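Local coordinates for HTH-type transcriptional regulator mcbR (Escherichia coli UMEA 3718-1, PDB 4P9F), which binds the McbA promoter and represses its expression, keeping colanic acid production and mucoidy in check, and is important for biofilm formation, at residues D13-L18 / L50-V55; L29-L34 / T43-A48; N56-A61 / F66-V71. One frame throughout, in Å; residues are numbered along the deposited sequence.

Contact 1. Residues D13-L18 / L50-V55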
loop_
_atom_site.group_PDB
_atom_site.type_symbol
_atom_site.label_atom_id
_atom_site.label_comp_id
_atom_site.label_asym_id
_atom_site.label_seq_id
_atom_site.Cartn_x
_atom_site.Cartn_y
_atom_site.Cartn_z
ATOM N N ASP A 13 -10.761 -13.979 4.420
ATOM C CA ASP A 13 -12.127 -13.773 4.909
ATOM C C ASP A 13 -12.216 -12.579 5.875
ATOM O O ASP A 13 -13.157 -11.784 5.814
ATOM C CB ASP A 13 -12.656 -15.051 5.550
ATOM C CG ASP A 13 -12.949 -16.140 4.500
ATOM O OD1 ASP A 13 -13.090 -15.786 3.304
ATOM O OD2 ASP A 13 -13.033 -17.337 4.861
ATOM N N LEU A 14 -11.236 -12.442 6.756
ATOM C CA LEU A 14 -11.192 -11.276 7.632
ATOM C C LEU A 14 -10.968 -9.979 6.827
ATOM O O LEU A 14 -11.545 -8.947 7.146
ATOM C CB LEU A 14 -10.090 -11.416 8.678
ATOM C CG LEU A 14 -10.347 -12.437 9.790
ATOM C CD1 LEU A 14 -9.079 -12.688 10.584
ATOM C CD2 LEU A 14 -11.495 -11.966 10.688
ATOM N N LYS A 15 -10.109 -10.019 5.812
ATOM C CA LYS A 15 -9.934 -8.840 4.941
ATOM C C LYS A 15 -11.261 -8.459 4.293
ATOM O O LYS A 15 -11.629 -7.281 4.231
ATOM C CB LYS A 15 -8.887 -9.109 3.871
ATOM C CG LYS A 15 -7.436 -9.110 4.379
ATOM C CD LYS A 15 -6.452 -9.372 3.205
ATOM C CE LYS A 15 -4.978 -9.278 3.650
ATOM N NZ LYS A 15 -3.991 -9.529 2.520
ATOM N N HIS A 16 -11.987 -9.475 3.835
ATOM C CA HIS A 16 -13.276 -9.262 3.190
ATOM C C HIS A 16 -14.278 -8.647 4.169
ATOM O O HIS A 16 -14.909 -7.641 3.860
ATOM C CB HIS A 16 -13.808 -10.585 2.611
ATOM C CG HIS A 16 -15.079 -10.430 1.831
ATOM N ND1 HIS A 16 -16.321 -10.621 2.390
ATOM C CD2 HIS A 16 -15.303 -10.011 0.561
ATOM C CE1 HIS A 16 -17.258 -10.383 1.485
ATOM N NE2 HIS A 16 -16.664 -10.007 0.368
ATOM N N GLN A 17 -14.378 -9.228 5.364
ATOM C CA GLN A 17 -15.263 -8.725 6.415
ATOM C C GLN A 17 -14.934 -7.274 6.785
ATOM O O GLN A 17 -15.827 -6.444 6.897
ATOM C CB GLN A 17 -15.134 -9.589 7.679
ATOM C CG GLN A 17 -15.604 -11.016 7.516
ATOM C CD GLN A 17 -17.071 -11.095 7.163
ATOM O OE1 GLN A 17 -17.443 -11.640 6.125
ATOM N NE2 GLN A 17 -17.916 -10.563 8.035
ATOM N N LEU A 18 -13.643 -6.978 6.941
ATOM C CA LEU A 18 -13.200 -5.613 7.249
ATOM C C LEU A 18 -13.584 -4.674 6.115
ATOM O O LEU A 18 -14.203 -3.649 6.359
ATOM C CB LEU A 18 -11.690 -5.567 7.506
ATOM C CG LEU A 18 -11.217 -6.123 8.855
ATOM C CD1 LEU A 18 -9.708 -6.332 8.837
ATOM C CD2 LEU A 18 -11.606 -5.188 10.028
ATOM N N LEU A 50 -2.575 -11.915 13.173
ATOM C CA LEU A 50 -1.262 -11.268 13.302
ATOM C C LEU A 50 -0.775 -10.725 11.972
ATOM O O LEU A 50 -0.097 -9.698 11.941
ATOM C CB LEU A 50 -0.232 -12.230 13.899
ATOM C CG LEU A 50 -0.459 -12.475 15.393
ATOM C CD1 LEU A 50 0.444 -13.583 15.932
ATOM C CD2 LEU A 50 -0.242 -11.169 16.156
ATOM N N ARG A 51 -1.132 -11.399 10.876
ATOM C CA ARG A 51 -0.820 -10.869 9.545
ATOM C C ARG A 51 -1.505 -9.512 9.339
ATOM O O ARG A 51 -0.928 -8.598 8.757
ATOM C CB ARG A 51 -1.292 -11.841 8.460
ATOM C CG ARG A 51 -0.442 -13.108 8.304
ATOM C CD ARG A 51 -0.982 -13.967 7.145
ATOM N NE ARG A 51 -0.186 -15.182 6.972
ATOM C CZ ARG A 51 -0.354 -16.053 5.989
ATOM N NH1 ARG A 51 -1.319 -15.856 5.090
ATOM N NH2 ARG A 51 0.442 -17.111 5.916
ATOM N N LEU A 52 -2.736 -9.386 9.827
ATOM C CA LEU A 52 -3.466 -8.133 9.715
ATOM C C LEU A 52 -2.880 -7.062 10.647
ATOM O O LEU A 52 -2.795 -5.883 10.280
ATOM C CB LEU A 52 -4.947 -8.380 9.995
ATOM C CG LEU A 52 -5.636 -9.206 8.897
ATOM C CD1 LEU A 52 -7.007 -9.695 9.338
ATOM C CD2 LEU A 52 -5.779 -8.367 7.629
ATOM N N VAL A 53 -2.443 -7.477 11.835
ATOM C CA VAL A 53 -1.761 -6.566 12.745
ATOM C C VAL A 53 -0.507 -6.001 12.076
ATOM O O VAL A 53 -0.237 -4.816 12.175
ATOM C CB VAL A 53 -1.397 -7.250 14.079
ATOM C CG1 VAL A 53 -0.356 -6.422 14.886
ATOM C CG2 VAL A 53 -2.662 -7.518 14.887
ATOM N N SER A 54 0.242 -6.849 11.377
ATOM C CA SER A 54 1.512 -6.427 10.783
ATOM C C SER A 54 1.336 -5.353 9.697
ATOM O O SER A 54 2.275 -4.608 9.411
ATOM C CB SER A 54 2.272 -7.632 10.214
ATOM O OG SER A 54 1.647 -8.108 9.040
ATOM N N VAL A 55 0.173 -5.301 9.050
ATOM C CA VAL A 55 -0.089 -4.213 8.103
ATOM C C VAL A 55 -1.010 -3.143 8.713
ATOM O O VAL A 55 -1.555 -2.298 7.993
ATOM C CB VAL A 55 -0.675 -4.736 6.755
ATOM C CG1 VAL A 55 0.328 -5.660 6.082
ATOM C CG2 VAL A 55 -2.039 -5.414 6.954
#

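Contact 2. Residues L29-L34 / T43-A48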
loop_
_atom_site.group_PDB
_atom_site.type_symbol
_atom_site.label_atom_id
_atom_site.label_comp_id
_atom_site.label_asym_id
_atom_site.label_seq_id
_atom_site.Cartn_x
_atom_site.Cartn_y
_atom_site.Cartn_z
ATOM N N LEU A 29 -11.932 -8.616 19.092
ATOM C CA LEU A 29 -11.955 -9.930 18.450
ATOM C C LEU A 29 -11.177 -10.934 19.285
ATOM O O LEU A 29 -9.980 -10.752 19.505
ATOM C CB LEU A 29 -11.361 -9.838 17.045
ATOM C CG LEU A 29 -11.881 -8.670 16.198
ATOM C CD1 LEU A 29 -11.173 -8.616 14.827
ATOM C CD2 LEU A 29 -13.398 -8.751 16.025
ATOM N N ILE A 30 -11.822 -12.026 19.672
ATOM C CA ILE A 30 -11.174 -13.021 20.531
ATOM C C ILE A 30 -10.767 -14.217 19.668
ATOM O O ILE A 30 -11.622 -14.873 19.063
ATOM C CB ILE A 30 -12.100 -13.460 21.710
ATOM C CG1 ILE A 30 -12.375 -12.277 22.649
ATOM C CG2 ILE A 30 -11.502 -14.653 22.503
ATOM C CD1 ILE A 30 -13.692 -11.604 22.420
ATOM N N THR A 31 -9.458 -14.441 19.548
ATOM C CA THR A 31 -8.913 -15.524 18.718
ATOM C C THR A 31 -9.642 -16.869 18.927
ATOM O O THR A 31 -10.060 -17.525 17.972
ATOM C CB THR A 31 -7.406 -15.676 19.004
ATOM O OG1 THR A 31 -6.790 -14.386 18.885
ATOM C CG2 THR A 31 -6.747 -16.634 18.039
ATOM N N LYS A 32 -9.810 -17.254 20.187
ATOM C CA LYS A 32 -10.475 -18.498 20.558
ATOM C C LYS A 32 -11.917 -18.592 20.012
ATOM O O LYS A 32 -12.327 -19.643 19.516
ATOM C CB LYS A 32 -10.484 -18.637 22.085
ATOM C CG LYS A 32 -11.174 -19.892 22.593
ATOM C CD LYS A 32 -10.410 -21.149 22.224
ATOM C CE LYS A 32 -9.797 -21.806 23.455
ATOM N NZ LYS A 32 -10.813 -22.152 24.499
ATOM N N ASN A 33 -12.686 -17.509 20.136
ATOM C CA ASN A 33 -14.050 -17.458 19.578
ATOM C C ASN A 33 -14.034 -17.698 18.088
ATOM O O ASN A 33 -14.870 -18.415 17.552
ATOM C CB ASN A 33 -14.722 -16.104 19.823
ATOM C CG ASN A 33 -15.115 -15.875 21.271
ATOM O OD1 ASN A 33 -14.770 -16.640 22.158
ATOM N ND2 ASN A 33 -15.838 -14.788 21.507
ATOM N N LEU A 34 -13.098 -17.057 17.405
ATOM C CA LEU A 34 -13.053 -17.179 15.951
ATOM C C LEU A 34 -12.675 -18.612 15.558
ATOM O O LEU A 34 -13.247 -19.170 14.637
ATOM C CB LEU A 34 -12.058 -16.181 15.350
ATOM C CG LEU A 34 -12.038 -16.163 13.812
ATOM C CD1 LEU A 34 -13.457 -16.085 13.244
ATOM C CD2 LEU A 34 -11.165 -14.982 13.303
ATOM N N THR A 43 -4.023 -22.018 15.845
ATOM C CA THR A 43 -2.815 -21.623 15.111
ATOM C C THR A 43 -3.045 -20.851 13.797
ATOM O O THR A 43 -2.531 -19.747 13.660
ATOM C CB THR A 43 -1.934 -22.848 14.824
ATOM O OG1 THR A 43 -1.581 -23.461 16.070
ATOM C CG2 THR A 43 -0.681 -22.428 14.078
ATOM N N PRO A 44 -3.842 -21.396 12.850
ATOM C CA PRO A 44 -3.990 -20.568 11.636
ATOM C C PRO A 44 -4.824 -19.299 11.862
ATOM O O PRO A 44 -4.609 -18.303 11.182
ATOM C CB PRO A 44 -4.709 -21.498 10.646
ATOM C CG PRO A 44 -5.471 -22.484 11.521
ATOM C CD PRO A 44 -4.569 -22.683 12.753
ATOM N N VAL A 45 -5.730 -19.334 12.830
ATOM C CA VAL A 45 -6.571 -18.170 13.141
ATOM C C VAL A 45 -5.725 -17.060 13.751
ATOM O O VAL A 45 -5.764 -15.915 13.288
ATOM C CB VAL A 45 -7.720 -18.563 14.085
ATOM C CG1 VAL A 45 -8.557 -17.329 14.449
ATOM C CG2 VAL A 45 -8.585 -19.626 13.383
ATOM N N ARG A 46 -4.923 -17.409 14.765
ATOM C CA ARG A 46 -4.010 -16.427 15.354
ATOM C C ARG A 46 -3.030 -15.847 14.321
ATOM O O ARG A 46 -2.785 -14.635 14.307
ATOM C CB ARG A 46 -3.221 -17.047 16.513
ATOM C CG ARG A 46 -2.331 -16.019 17.241
ATOM C CD ARG A 46 -1.380 -16.668 18.259
ATOM N NE ARG A 46 -0.425 -17.544 17.590
ATOM C CZ ARG A 46 -0.436 -18.873 17.674
ATOM N NH1 ARG A 46 -1.331 -19.489 18.438
ATOM N NH2 ARG A 46 0.464 -19.586 17.010
ATOM N N GLU A 47 -2.483 -16.691 13.441
ATOM C CA GLU A 47 -1.544 -16.184 12.437
ATOM C C GLU A 47 -2.198 -15.202 11.468
ATOM O O GLU A 47 -1.581 -14.203 11.059
ATOM C CB GLU A 47 -0.905 -17.321 11.622
ATOM C CG GLU A 47 0.031 -18.204 12.412
ATOM C CD GLU A 47 0.675 -19.294 11.554
ATOM O OE1 GLU A 47 0.228 -19.517 10.406
ATOM O OE2 GLU A 47 1.627 -19.936 12.038
ATOM N N ALA A 48 -3.430 -15.496 11.077
ATOM C CA ALA A 48 -4.153 -14.632 10.146
ATOM C C ALA A 48 -4.374 -13.267 10.781
ATOM O O ALA A 48 -4.148 -12.232 10.155
ATOM C CB ALA A 48 -5.496 -15.274 9.745
#

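Contact 3. Residues N56-A61 / F66-V71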
loop_
_atom_site.group_PDB
_atom_site.type_symbol
_atom_site.label_atom_id
_atom_site.label_comp_id
_atom_site.label_asym_id
_atom_site.label_seq_id
_atom_site.Cartn_x
_atom_site.Cartn_y
_atom_site.Cartn_z
ATOM N N ASN A 56 -1.190 -3.199 10.033
ATOM C CA ASN A 56 -1.992 -2.213 10.776
ATOM C C ASN A 56 -3.479 -2.197 10.428
ATOM O O ASN A 56 -4.156 -1.186 10.599
ATOM C CB ASN A 56 -1.393 -0.817 10.564
ATOM C CG ASN A 56 0.019 -0.729 11.095
ATOM O OD1 ASN A 56 0.287 -1.168 12.196
ATOM N ND2 ASN A 56 0.937 -0.229 10.285
ATOM N N ALA A 57 -3.970 -3.330 9.935
ATOM C CA ALA A 57 -5.385 -3.529 9.642
ATOM C C ALA A 57 -6.157 -3.924 10.895
ATOM O O ALA A 57 -7.391 -3.858 10.930
ATOM C CB ALA A 57 -5.558 -4.584 8.562
ATOM N N LEU A 58 -5.425 -4.429 11.881
ATOM C CA LEU A 58 -5.959 -4.705 13.205
ATOM C C LEU A 58 -4.959 -4.248 14.244
ATOM O O LEU A 58 -3.794 -4.040 13.922
ATOM C CB LEU A 58 -6.243 -6.202 13.387
ATOM C CG LEU A 58 -7.406 -6.786 12.584
ATOM C CD1 LEU A 58 -7.409 -8.294 12.770
ATOM C CD2 LEU A 58 -8.722 -6.180 13.058
ATOM N N SER A 59 -5.412 -4.136 15.491
ATOM C CA SER A 59 -4.541 -3.806 16.610
ATOM C C SER A 59 -4.498 -4.956 17.630
ATOM O O SER A 59 -5.472 -5.679 17.793
ATOM C CB SER A 59 -5.029 -2.531 17.319
ATOM O OG SER A 59 -4.992 -1.416 16.451
ATOM N N VAL A 60 -3.377 -5.087 18.329
ATOM C CA VAL A 60 -3.238 -6.024 19.427
ATOM C C VAL A 60 -4.082 -5.559 20.617
ATOM O O VAL A 60 -4.152 -4.370 20.905
ATOM C CB VAL A 60 -1.766 -6.141 19.853
ATOM C CG1 VAL A 60 -1.644 -6.926 21.140
ATOM C CG2 VAL A 60 -0.950 -6.769 18.722
ATOM N N ALA A 61 -4.769 -6.496 21.263
ATOM C CA ALA A 61 -5.530 -6.237 22.493
ATOM C C ALA A 61 -5.105 -7.220 23.600
ATOM O O ALA A 61 -4.515 -8.254 23.306
ATOM C CB ALA A 61 -7.047 -6.340 22.209
ATOM N N PHE A 66 -7.692 -9.045 19.636
ATOM C CA PHE A 66 -7.374 -7.967 18.722
ATOM C C PHE A 66 -8.507 -6.961 18.669
ATOM O O PHE A 66 -9.628 -7.277 19.070
ATOM C CB PHE A 66 -7.094 -8.548 17.335
ATOM C CG PHE A 66 -5.997 -9.549 17.338
ATOM C CD1 PHE A 66 -6.248 -10.886 17.622
ATOM C CD2 PHE A 66 -4.697 -9.151 17.130
ATOM C CE1 PHE A 66 -5.226 -11.809 17.653
ATOM C CE2 PHE A 66 -3.661 -10.081 17.161
ATOM C CZ PHE A 66 -3.932 -11.407 17.414
ATOM N N THR A 67 -8.234 -5.737 18.234
ATOM C CA THR A 67 -9.358 -4.832 18.039
ATOM C C THR A 67 -9.336 -4.284 16.630
ATOM O O THR A 67 -8.272 -4.080 16.030
ATOM C CB THR A 67 -9.393 -3.640 19.040
ATOM O OG1 THR A 67 -8.166 -2.922 18.962
ATOM C CG2 THR A 67 -9.635 -4.113 20.485
ATOM N N VAL A 68 -10.544 -4.098 16.109
ATOM C CA VAL A 68 -10.777 -3.436 14.834
ATOM C C VAL A 68 -10.436 -1.955 15.027
ATOM O O VAL A 68 -10.881 -1.340 15.995
ATOM C CB VAL A 68 -12.230 -3.635 14.379
ATOM C CG1 VAL A 68 -12.497 -2.882 13.071
ATOM C CG2 VAL A 68 -12.539 -5.154 14.258
ATOM N N PRO A 69 -9.603 -1.391 14.142
ATOM C CA PRO A 69 -9.184 0.003 14.333
ATOM C C PRO A 69 -10.338 0.989 14.282
ATOM O O PRO A 69 -11.345 0.711 13.641
ATOM C CB PRO A 69 -8.215 0.247 13.169
ATOM C CG PRO A 69 -7.736 -1.100 12.796
ATOM C CD PRO A 69 -8.918 -2.012 12.999
ATOM N N GLU A 70 -10.155 2.131 14.934
ATOM C CA GLU A 70 -11.070 3.262 14.856
ATOM C C GLU A 70 -10.700 4.058 13.621
ATOM O O GLU A 70 -9.526 4.313 13.394
ATOM C CB GLU A 70 -10.943 4.177 16.082
ATOM C CG GLU A 70 -11.139 3.507 17.432
ATOM C CD GLU A 70 -12.596 3.229 17.751
ATOM O OE1 GLU A 70 -13.480 3.728 17.021
ATOM O OE2 GLU A 70 -12.857 2.510 18.741
ATOM N N VAL A 71 -11.669 4.356 12.766
ATOM C CA VAL A 71 -11.378 5.165 11.589
ATOM C C VAL A 71 -12.094 6.523 11.674
ATOM O O VAL A 71 -13.255 6.662 11.277
ATOM C CB VAL A 71 -11.766 4.405 10.292
ATOM C CG1 VAL A 71 -11.432 5.218 9.045
ATOM C CG2 VAL A 71 -11.062 3.051 10.270
HETATM O O HOH W 1 -6.518 -2.898 20.947
#

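Contact 1. Residues D13-L18 / L50-V55
L52 sets its CG opposite its own carbonyl carbon (chi1 -69°) and L14 does the same (chi1 -72°), a choice that brings the CD1 methyl of L52 against L14 CB at 3.6 Å. The two leucines belong to the winged helix-turn-helix domain of a GntR-family regulator: L14 lies on helix 6-19, and L52 near the C-terminal end of helix 42-54, the recognition helix of the motif. The short helical segments meet at 56° with their axes 11.3 Å apart, a spacing that leaves the side chains of L14, K15, L18 and L52 to bridge the gap. L52 works as a fork between three residues of the facing helix. Its CD1 branch turns to L14, touching CB and also the CD1 methyl, and reaches L18 CD1 more loosely at 4.3 Å. No hydrogen bond spans the two segments, so apolar contact alone joins them here. Close by, R51 pairs with E11 in a salt bridge that adds a polar tie between the same two helices. L18 also packs on L23 and V68, and with K15 touches V154, so helix 6-19 also meets helix 143-156, in the range of the FCD domain. The CD2 branch of L52 goes to K15, whose aliphatic chain runs extended beyond CG and lies against that methyl, starting with K15 CG at 3.7 Å from L52 CD2 and ending with K15 CE at 4.2 Å from the same carbon.

Contact 2. Residues L29-L34 / T43-A48
T31 and R46 bring the backbones nearest, their CA atoms 6.0 Å apart, where the first turn of helix 31-38, with I30 as its N-cap residue, comes up beside helix 42-54. The methyl of T31 does the touching: CG2, anti to the backbone N (chi1 -51° for OG1), rests over the backbone of R46, 3.8 Å from R46 N, and also meets R46 CB. The hydroxyl is thereby left to turn elsewhere, and T31 OG1 is hydrogen-bonded to Q64 O, on the approach to strand 65-67. V45, the residue before R46, sets its CG1 methyl against L34, one turn on from T31. That methyl lies 3.7 Å from L34 CD2, is about as near to L34 CB and CG, and comes 3.8 Å from T31 O. The valine thus packs along the flank of the leucine and not on its end alone. R46 takes part through its CB, while its chain bends at chi3 and carries the guanidinium away from T31. L34 leans in addition on L14 of helix 6-19. Such apolar packing of a short helix against the helix after the turn is the core of a helix-turn-helix DNA-binding motif.

Contact 3. Residues N56-A61 / F66-V71
The beta hairpin formed by strands 59-61 and 65-67 is held here through S59 and T67, an antiparallel hydrogen-bonded pair. S59 N donates to T67 O at 2.9 Å; the donor lies in the carbonyl plane and the N-H...O angle, 165°, is nearly straight. T67 N returns a bond to S59 O at 2.8 Å, tilted 26° from the plane of that carbonyl. S59 O is used again by the neighbouring residue: F66 CA makes a bent CA-H...O contact with it at 3.1 Å, and the oxygen sits at the edge of the F66 ring, near its plane. The ring itself reaches back to L49 and V53 of helix 42-54. This hairpin is the wing of the winged helix-turn-helix fold, and strand 28-30 pairs with strand 65-67 on the side opposite strand 59-61, through backbone bonds between L29 and F66. V60 and F66 form the next, non-hydrogen-bonded pair. T67 places its OG1 between the backbone N and carbonyl carbon (chi1 56°), where a water 2.6 Å away links it to V60 O, and its CG2 methyl meets A61 CB at 3.8 Å. Beyond the strands the chains stay close. The CD2 methyl of L58 touches T67 O, V68 and P69 CD, and P69 in turn lays CD and CG beside A57 O, with CD 3.2 Å from that oxygen. Replacing this proline with an alanine is likely to leave A57 O and L58 CD2 without the ring carbons they rest on, opening a gap beside the end of the helix. There N56, of positive phi, closes helix 42-54 as the C-prime residue of a Schellman motif, with A57 N bonded to L52 O.

How the contacts relate
From the N terminus, helix 6-19 comes first, and contact 1 closes the long loop from it to the end of helix 42-54. Contact 2 is nested inside that loop, joining the start of helix 31-38 to the first half of helix 42-54, which both contacts therefore share. Contact 3 follows in series, closing the hairpin after helix 42-54 has ended. The three meet as one domain: L52 packs on L58 and L50 on F66 between contacts 1 and 3, and L29 packs on V68 between contacts 2 and 3, where strand 28-30 joins the sheet of the hairpin.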